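Long-range contacts in hyperpolarization-activated (Ih) channel (Strongylocentrotus purpuratus, PDB 2PTM), which probably works as a voltage-gated potassium channel of the cell membrane, and binds cyclic AMP through the C-terminal region described here: residues 121-126 and 161-166; 97-102 and 114-119. One frame throughout, in Å; residues are numbered along the deposited sequence.

Interaction 1 (121-126 and 161-166). With CMP (adenosine-3',5'-cyclic-monophosphate), chain C.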
loop_
_atom_site.group_PDB
_atom_site.type_symbol
_atom_site.label_atom_id
_atom_site.label_comp_id
_atom_site.label_asym_id
_atom_site.label_seq_id
_atom_site.Cartn_x
_atom_site.Cartn_y
_atom_site.Cartn_z
ATOM N N GLY A 121 -1.665 -32.443 4.742
ATOM C CA GLY A 121 -1.897 -32.396 6.166
ATOM C C GLY A 121 -3.265 -32.938 6.528
ATOM O O GLY A 121 -4.086 -33.248 5.664
ATOM N N ILE A 122 -3.504 -33.040 7.822
ATOM C CA ILE A 122 -4.782 -33.526 8.334
ATOM C C ILE A 122 -5.300 -32.526 9.354
ATOM O O ILE A 122 -4.560 -32.109 10.242
ATOM C CB ILE A 122 -4.609 -34.881 9.028
ATOM C CG1 ILE A 122 -4.105 -35.922 8.023
ATOM C CG2 ILE A 122 -5.915 -35.306 9.665
ATOM C CD1 ILE A 122 -3.732 -37.241 8.648
ATOM N N VAL A 123 -6.561 -32.125 9.215
ATOM C CA VAL A 123 -7.199 -31.253 10.194
ATOM C C VAL A 123 -8.462 -31.911 10.741
ATOM O O VAL A 123 -9.070 -32.753 10.074
ATOM C CB VAL A 123 -7.543 -29.859 9.596
ATOM C CG1 VAL A 123 -6.294 -29.199 9.058
ATOM C CG2 VAL A 123 -8.582 -29.987 8.496
ATOM N N ASP A 124 -8.828 -31.546 11.969
ATOM C CA ASP A 124 -10.075 -31.995 12.581
ATOM C C ASP A 124 -11.091 -30.871 12.528
ATOM O O ASP A 124 -10.747 -29.716 12.784
ATOM C CB ASP A 124 -9.851 -32.364 14.049
ATOM C CG ASP A 124 -9.079 -33.656 14.220
ATOM O OD1 ASP A 124 -9.110 -34.518 13.314
ATOM O OD2 ASP A 124 -8.449 -33.812 15.281
ATOM N N ILE A 125 -12.336 -31.210 12.191
ATOM C CA ILE A 125 -13.447 -30.267 12.249
ATOM C C ILE A 125 -14.151 -30.464 13.593
ATOM O O ILE A 125 -14.706 -31.527 13.850
ATOM C CB ILE A 125 -14.454 -30.517 11.096
ATOM C CG1 ILE A 125 -13.735 -30.529 9.735
ATOM C CG2 ILE A 125 -15.592 -29.498 11.131
ATOM C CD1 ILE A 125 -12.934 -29.288 9.445
ATOM N N ILE A 126 -14.119 -29.448 14.450
ATOM C CA ILE A 126 -14.599 -29.582 15.822
ATOM C C ILE A 126 -15.829 -28.713 16.067
ATOM O O ILE A 126 -15.760 -27.490 15.955
ATOM C CB ILE A 126 -13.489 -29.185 16.829
ATOM C CG1 ILE A 126 -12.186 -29.930 16.500
ATOM C CG2 ILE A 126 -13.954 -29.421 18.271
ATOM C CD1 ILE A 126 -11.025 -29.592 17.412
ATOM N N THR A 161 -1.486 -32.490 12.066
ATOM C CA THR A 161 -0.113 -32.647 11.604
ATOM C C THR A 161 0.383 -31.265 11.214
ATOM O O THR A 161 -0.345 -30.292 11.364
ATOM C CB THR A 161 -0.063 -33.529 10.350
ATOM O OG1 THR A 161 -0.786 -32.885 9.292
ATOM C CG2 THR A 161 -0.690 -34.903 10.608
ATOM N N TYR A 162 1.615 -31.164 10.728
ATOM C CA TYR A 162 1.999 -29.965 9.993
ATOM C C TYR A 162 1.076 -29.892 8.782
ATOM O O TYR A 162 0.799 -30.918 8.156
ATOM C CB TYR A 162 3.464 -30.044 9.538
ATOM C CG TYR A 162 4.419 -29.452 10.541
ATOM C CD1 TYR A 162 4.854 -30.192 11.630
ATOM C CD2 TYR A 162 4.869 -28.139 10.409
ATOM C CE1 TYR A 162 5.722 -29.647 12.561
ATOM C CE2 TYR A 162 5.723 -27.583 11.328
ATOM C CZ TYR A 162 6.149 -28.341 12.407
ATOM O OH TYR A 162 7.003 -27.794 13.327
ATOM N N CYS A 163 0.601 -28.695 8.448
ATOM C CA CYS A 163 -0.297 -28.529 7.308
ATOM C C CYS A 163 0.221 -27.456 6.386
ATOM O O CYS A 163 0.615 -26.383 6.834
ATOM C CB CYS A 163 -1.716 -28.162 7.761
ATOM S SG CYS A 163 -2.552 -29.518 8.624
ATOM N N THR A 164 0.225 -27.758 5.098
ATOM C CA THR A 164 0.520 -26.751 4.102
ATOM C C THR A 164 -0.789 -26.465 3.385
ATOM O O THR A 164 -1.417 -27.365 2.826
ATOM C CB THR A 164 1.604 -27.231 3.137
ATOM O OG1 THR A 164 1.200 -28.474 2.559
ATOM C CG2 THR A 164 2.902 -27.460 3.888
ATOM N N LEU A 165 -1.204 -25.208 3.442
ATOM C CA LEU A 165 -2.502 -24.779 2.936
ATOM C C LEU A 165 -2.307 -23.679 1.906
ATOM O O LEU A 165 -1.256 -23.017 1.877
ATOM C CB LEU A 165 -3.353 -24.215 4.086
ATOM C CG LEU A 165 -3.469 -25.078 5.342
ATOM C CD1 LEU A 165 -4.262 -24.356 6.424
ATOM C CD2 LEU A 165 -4.126 -26.402 4.976
ATOM N N PHE A 166 -3.314 -23.478 1.063
ATOM C CA PHE A 166 -3.357 -22.308 0.198
ATOM C C PHE A 166 -4.657 -21.595 0.474
ATOM O O PHE A 166 -5.732 -22.195 0.345
ATOM C CB PHE A 166 -3.276 -22.721 -1.268
ATOM C CG PHE A 166 -1.908 -23.183 -1.678
ATOM C CD1 PHE A 166 -0.980 -22.280 -2.173
ATOM C CD2 PHE A 166 -1.540 -24.508 -1.537
ATOM C CE1 PHE A 166 0.285 -22.701 -2.554
ATOM C CE2 PHE A 166 -0.272 -24.939 -1.906
ATOM C CZ PHE A 166 0.643 -24.035 -2.408
HETATM P P CMP C . -16.518 -22.159 8.040
HETATM O O1P CMP C . -17.835 -22.116 8.876
HETATM O O2P CMP C . -16.189 -20.992 7.237
HETATM O "O5'" CMP C . -15.456 -22.610 9.162
HETATM C "C5'" CMP C . -15.237 -23.926 9.611
HETATM C "C4'" CMP C . -15.198 -24.939 8.475
HETATM O "O4'" CMP C . -15.361 -26.304 8.845
HETATM C "C3'" CMP C . -16.431 -24.715 7.634
HETATM O "O3'" CMP C . -16.702 -23.465 7.098
HETATM C "C2'" CMP C . -16.491 -25.892 6.659
HETATM O "O2'" CMP C . -15.472 -25.732 5.683
HETATM C "C1'" CMP C . -15.925 -26.961 7.655
HETATM N N9 CMP C . -16.943 -27.868 8.100
HETATM C C8 CMP C . -18.002 -27.648 9.017
HETATM N N7 CMP C . -18.739 -28.751 9.230
HETATM C C5 CMP C . -18.170 -29.735 8.414
HETATM C C6 CMP C . -18.464 -31.104 8.146
HETATM N N6 CMP C . -19.506 -31.732 8.781
HETATM N N1 CMP C . -17.687 -31.784 7.250
HETATM C C2 CMP C . -16.655 -31.142 6.659
HETATM N N3 CMP C . -16.247 -29.863 6.812
HETATM C C4 CMP C . -17.020 -29.200 7.705
#
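T161 and I122 carry the polar part of this contact. The amide I122 N donates to T161 OG1 at 3.1 Å, with an N-H...O angle of 153°, while the same hydroxyl donates to Y162 O, 2.8 Å from OG1, from well above the carbonyl plane (53° out of it). Threonine suits the place because one small oxygen can accept from one segment and donate within its own. With OG1 between its backbone N and carbonyl carbon (chi1 63°), the oxygen faces the incoming chain, and CG2 is left to lie alongside I122. A valine in its place would probably leave I122 N without this acceptor and Y162 O without this donor, freeing the turn to shift.

The close packing centres on G121. Its CA lies 3.8 Å from C163 SG, and a side chain here would run into that sulfur and into Y162 O; its backbone angles also suit glycine. C163 fills the corner with a compact, polarisable atom: SG sits 3.7 Å from I122 O and 3.8 Å from V123 CG1. V123 in turn packs on L136 and V157, inside the beta roll. Y162 points away from this contact, stacking on Y40 and bonding through OH to Q100.

Further along strand 123-126, I125 reaches the nucleotide. Its CG2 branch lies 3.7 Å from N9 of cyclic AMP and CD1 lies 3.9 Å from the ribose O4', an apolar complement to the polar grip of residues such as R153 and G143.

The chemistry thus divides the work: a single hydroxyl and a side-chain-free residue fix the end where the segments converge, and the diverging strand carries an aliphatic residue to the cyclic AMP pocket.

Interaction 2 (97-102 and 114-119)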
loop_
_atom_site.group_PDB
_atom_site.type_symbol
_atom_site.label_atom_id
_atom_site.label_comp_id
_atom_site.label_asym_id
_atom_site.label_seq_id
_atom_site.Cartn_x
_atom_site.Cartn_y
_atom_site.Cartn_z
ATOM N N GLU A 97 0.324 -20.960 3.031
ATOM C CA GLU A 97 0.360 -20.818 4.486
ATOM C C GLU A 97 0.788 -22.147 5.064
ATOM O O GLU A 97 0.470 -23.193 4.505
ATOM C CB GLU A 97 -1.021 -20.428 5.051
ATOM C CG GLU A 97 -1.492 -19.015 4.647
ATOM C CD GLU A 97 -2.739 -18.567 5.386
ATOM O OE1 GLU A 97 -2.875 -18.879 6.588
ATOM O OE2 GLU A 97 -3.585 -17.894 4.766
ATOM N N VAL A 98 1.512 -22.108 6.174
ATOM C CA VAL A 98 1.886 -23.333 6.870
ATOM C C VAL A 98 1.412 -23.203 8.301
ATOM O O VAL A 98 1.561 -22.132 8.904
ATOM C CB VAL A 98 3.426 -23.555 6.858
ATOM C CG1 VAL A 98 3.822 -24.594 7.900
ATOM C CG2 VAL A 98 3.902 -23.979 5.473
ATOM N N PHE A 99 0.828 -24.282 8.831
ATOM C CA PHE A 99 0.439 -24.365 10.234
ATOM C C PHE A 99 1.046 -25.622 10.881
ATOM O O PHE A 99 1.463 -26.561 10.189
ATOM C CB PHE A 99 -1.097 -24.373 10.394
ATOM C CG PHE A 99 -1.757 -23.038 10.117
ATOM C CD1 PHE A 99 -2.051 -22.156 11.159
ATOM C CD2 PHE A 99 -2.103 -22.677 8.823
ATOM C CE1 PHE A 99 -2.653 -20.934 10.920
ATOM C CE2 PHE A 99 -2.715 -21.450 8.563
ATOM C CZ PHE A 99 -2.993 -20.573 9.620
ATOM N N GLN A 100 1.083 -25.622 12.210
ATOM C CA GLN A 100 1.742 -26.659 12.997
ATOM C C GLN A 100 0.737 -27.488 13.783
ATOM O O GLN A 100 -0.390 -27.055 13.996
ATOM C CB GLN A 100 2.750 -26.009 13.953
ATOM C CG GLN A 100 4.004 -25.505 13.226
ATOM C CD GLN A 100 4.851 -24.585 14.064
ATOM O OE1 GLN A 100 4.428 -23.482 14.401
ATOM N NE2 GLN A 100 6.074 -25.023 14.391
ATOM N N PRO A 101 1.144 -28.691 14.218
ATOM C CA PRO A 101 0.262 -29.566 14.995
ATOM C C PRO A 101 -0.397 -28.827 16.161
ATOM O O PRO A 101 0.282 -28.068 16.864
ATOM C CB PRO A 101 1.220 -30.638 15.517
ATOM C CG PRO A 101 2.265 -30.721 14.492
ATOM C CD PRO A 101 2.443 -29.330 13.940
ATOM N N ALA A 102 -1.704 -29.040 16.322
ATOM C CA ALA A 102 -2.519 -28.425 17.371
ATOM C C ALA A 102 -2.893 -26.944 17.139
ATOM O O ALA A 102 -3.640 -26.366 17.927
ATOM C CB ALA A 102 -1.892 -28.647 18.771
ATOM N N ARG A 114 -10.985 -15.548 4.976
ATOM C CA ARG A 114 -10.454 -16.352 3.880
ATOM C C ARG A 114 -10.856 -17.822 4.038
ATOM O O ARG A 114 -11.291 -18.237 5.112
ATOM C CB ARG A 114 -8.919 -16.224 3.819
ATOM C CG ARG A 114 -8.154 -16.796 5.031
ATOM C CD ARG A 114 -6.760 -16.175 5.130
ATOM N NE ARG A 114 -5.854 -16.897 6.026
ATOM C CZ ARG A 114 -5.843 -16.764 7.350
ATOM N NH1 ARG A 114 -6.707 -15.945 7.940
ATOM N NH2 ARG A 114 -4.975 -17.454 8.083
ATOM N N MET A 115 -10.714 -18.597 2.964
ATOM C CA MET A 115 -10.909 -20.045 3.025
ATOM C C MET A 115 -9.588 -20.719 2.682
ATOM O O MET A 115 -8.638 -20.044 2.276
ATOM C CB MET A 115 -11.992 -20.511 2.054
ATOM C CG MET A 115 -11.598 -20.363 0.590
ATOM S SD MET A 115 -12.711 -21.298 -0.455
ATOM C CE MET A 115 -12.372 -22.963 0.090
ATOM N N PHE A 116 -9.538 -22.042 2.844
ATOM C CA PHE A 116 -8.280 -22.788 2.752
ATOM C C PHE A 116 -8.405 -24.054 1.922
ATOM O O PHE A 116 -9.380 -24.800 2.062
ATOM C CB PHE A 116 -7.809 -23.205 4.146
ATOM C CG PHE A 116 -7.643 -22.058 5.100
ATOM C CD1 PHE A 116 -6.396 -21.468 5.281
ATOM C CD2 PHE A 116 -8.728 -21.573 5.820
ATOM C CE1 PHE A 116 -6.237 -20.410 6.167
ATOM C CE2 PHE A 116 -8.575 -20.512 6.696
ATOM C CZ PHE A 116 -7.330 -19.927 6.870
ATOM N N PHE A 117 -7.405 -24.307 1.084
ATOM C CA PHE A 117 -7.277 -25.578 0.372
ATOM C C PHE A 117 -6.121 -26.331 0.998
ATOM O O PHE A 117 -5.063 -25.743 1.232
ATOM C CB PHE A 117 -6.977 -25.337 -1.109
ATOM C CG PHE A 117 -8.115 -24.708 -1.853
ATOM C CD1 PHE A 117 -9.056 -25.498 -2.496
ATOM C CD2 PHE A 117 -8.260 -23.331 -1.889
ATOM C CE1 PHE A 117 -10.112 -24.924 -3.177
ATOM C CE2 PHE A 117 -9.322 -22.745 -2.568
ATOM C CZ PHE A 117 -10.246 -23.542 -3.211
ATOM N N ILE A 118 -6.307 -27.624 1.264
ATOM C CA ILE A 118 -5.257 -28.417 1.895
ATOM C C ILE A 118 -4.348 -29.043 0.842
ATOM O O ILE A 118 -4.783 -29.884 0.052
ATOM C CB ILE A 118 -5.840 -29.547 2.773
ATOM C CG1 ILE A 118 -6.766 -28.970 3.854
ATOM C CG2 ILE A 118 -4.727 -30.371 3.417
ATOM C CD1 ILE A 118 -7.472 -30.049 4.704
ATOM N N GLN A 119 -3.087 -28.625 0.816
ATOM C CA GLN A 119 -2.129 -29.287 -0.054
ATOM C C GLN A 119 -1.722 -30.564 0.639
ATOM O O GLN A 119 -1.898 -31.665 0.106
ATOM C CB GLN A 119 -0.893 -28.436 -0.289
ATOM C CG GLN A 119 0.155 -29.164 -1.148
ATOM C CD GLN A 119 1.337 -28.292 -1.439
ATOM O OE1 GLN A 119 2.108 -27.949 -0.539
ATOM N NE2 GLN A 119 1.485 -27.904 -2.696
#
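E97 and R114 form a two-pronged salt bridge that spans strand 163-169, which lies between their own strands in one sheet of the beta roll. R114 approaches side-on, giving NH2 to E97 OE1 at 2.9 Å (N-H...O angle 166°) and NE to E97 OE2 at 2.8 Å (151°). Both oxygens use their syn lone pairs, and the carboxylate and guanidinium are nearly coplanar. OE1 lies in the guanidinium plane, whereas OE2 is tilted somewhat from it. The side chains meet from opposite directions: R114 runs extended from CG to NE, and E97 is likewise extended beyond CG. Long, flexible residues suit this place, since the axes of strands 97-99 and 114-118 stay 9.9 Å apart and cross at 78°.

Each charged group has further partners. E97 OE2 also bonds to S167 OG, so this oxygen is held from two residues. R114 NH2 makes a second salt bridge, to E58 of the second subunit. The backbone oxygen of R114 accepts from R153, a cyclic AMP-binding residue, which links this strand to the nucleotide site.

Aromatic residues line the ion pair. F116 places CZ 3.3 Å above one face of the R114 guanidinium, offset toward the rim, and turns its ring edge to the carboxylate, with CE1 3.7 Å from E97 OE1. F99 CZ meets R114 NH2 edge to edge at 4.0 Å. The two rings approach each other more loosely, F99 CE2 to F116 CE1 being 4.4 Å, and L165 of the intervening strand touches both.

Paired with carboxylates from its own chain and from the second subunit, the guanidinium is likely to stay positively charged. The bidentate grip limits its rotation, so a bond internal to the roll also orients a donor for the subunit interface.

In the fold
From the N terminus, helices lead into strand 95-99, where interaction 2 opens. It closes at strand 114-118, enclosing a short excursion that holds strand 104-106. The chain then turns a corner at 119 and interaction 1 opens at once; it closes only at 161-166, around a longer loop with strands 132-136, 141-142 and 156-159 and helix 145-149. The two contacts are therefore in series, neither nested nor crossed. They meet in space because strand 163-169 inserts between 95-99 and 114-118, with probable hydrogen bonds from L165 N to E97 O and from F117 N to F166 O. Interaction 2 stays within one sheet of the beta roll, whereas interaction 1 joins that sheet to the other, which holds strand 123-126.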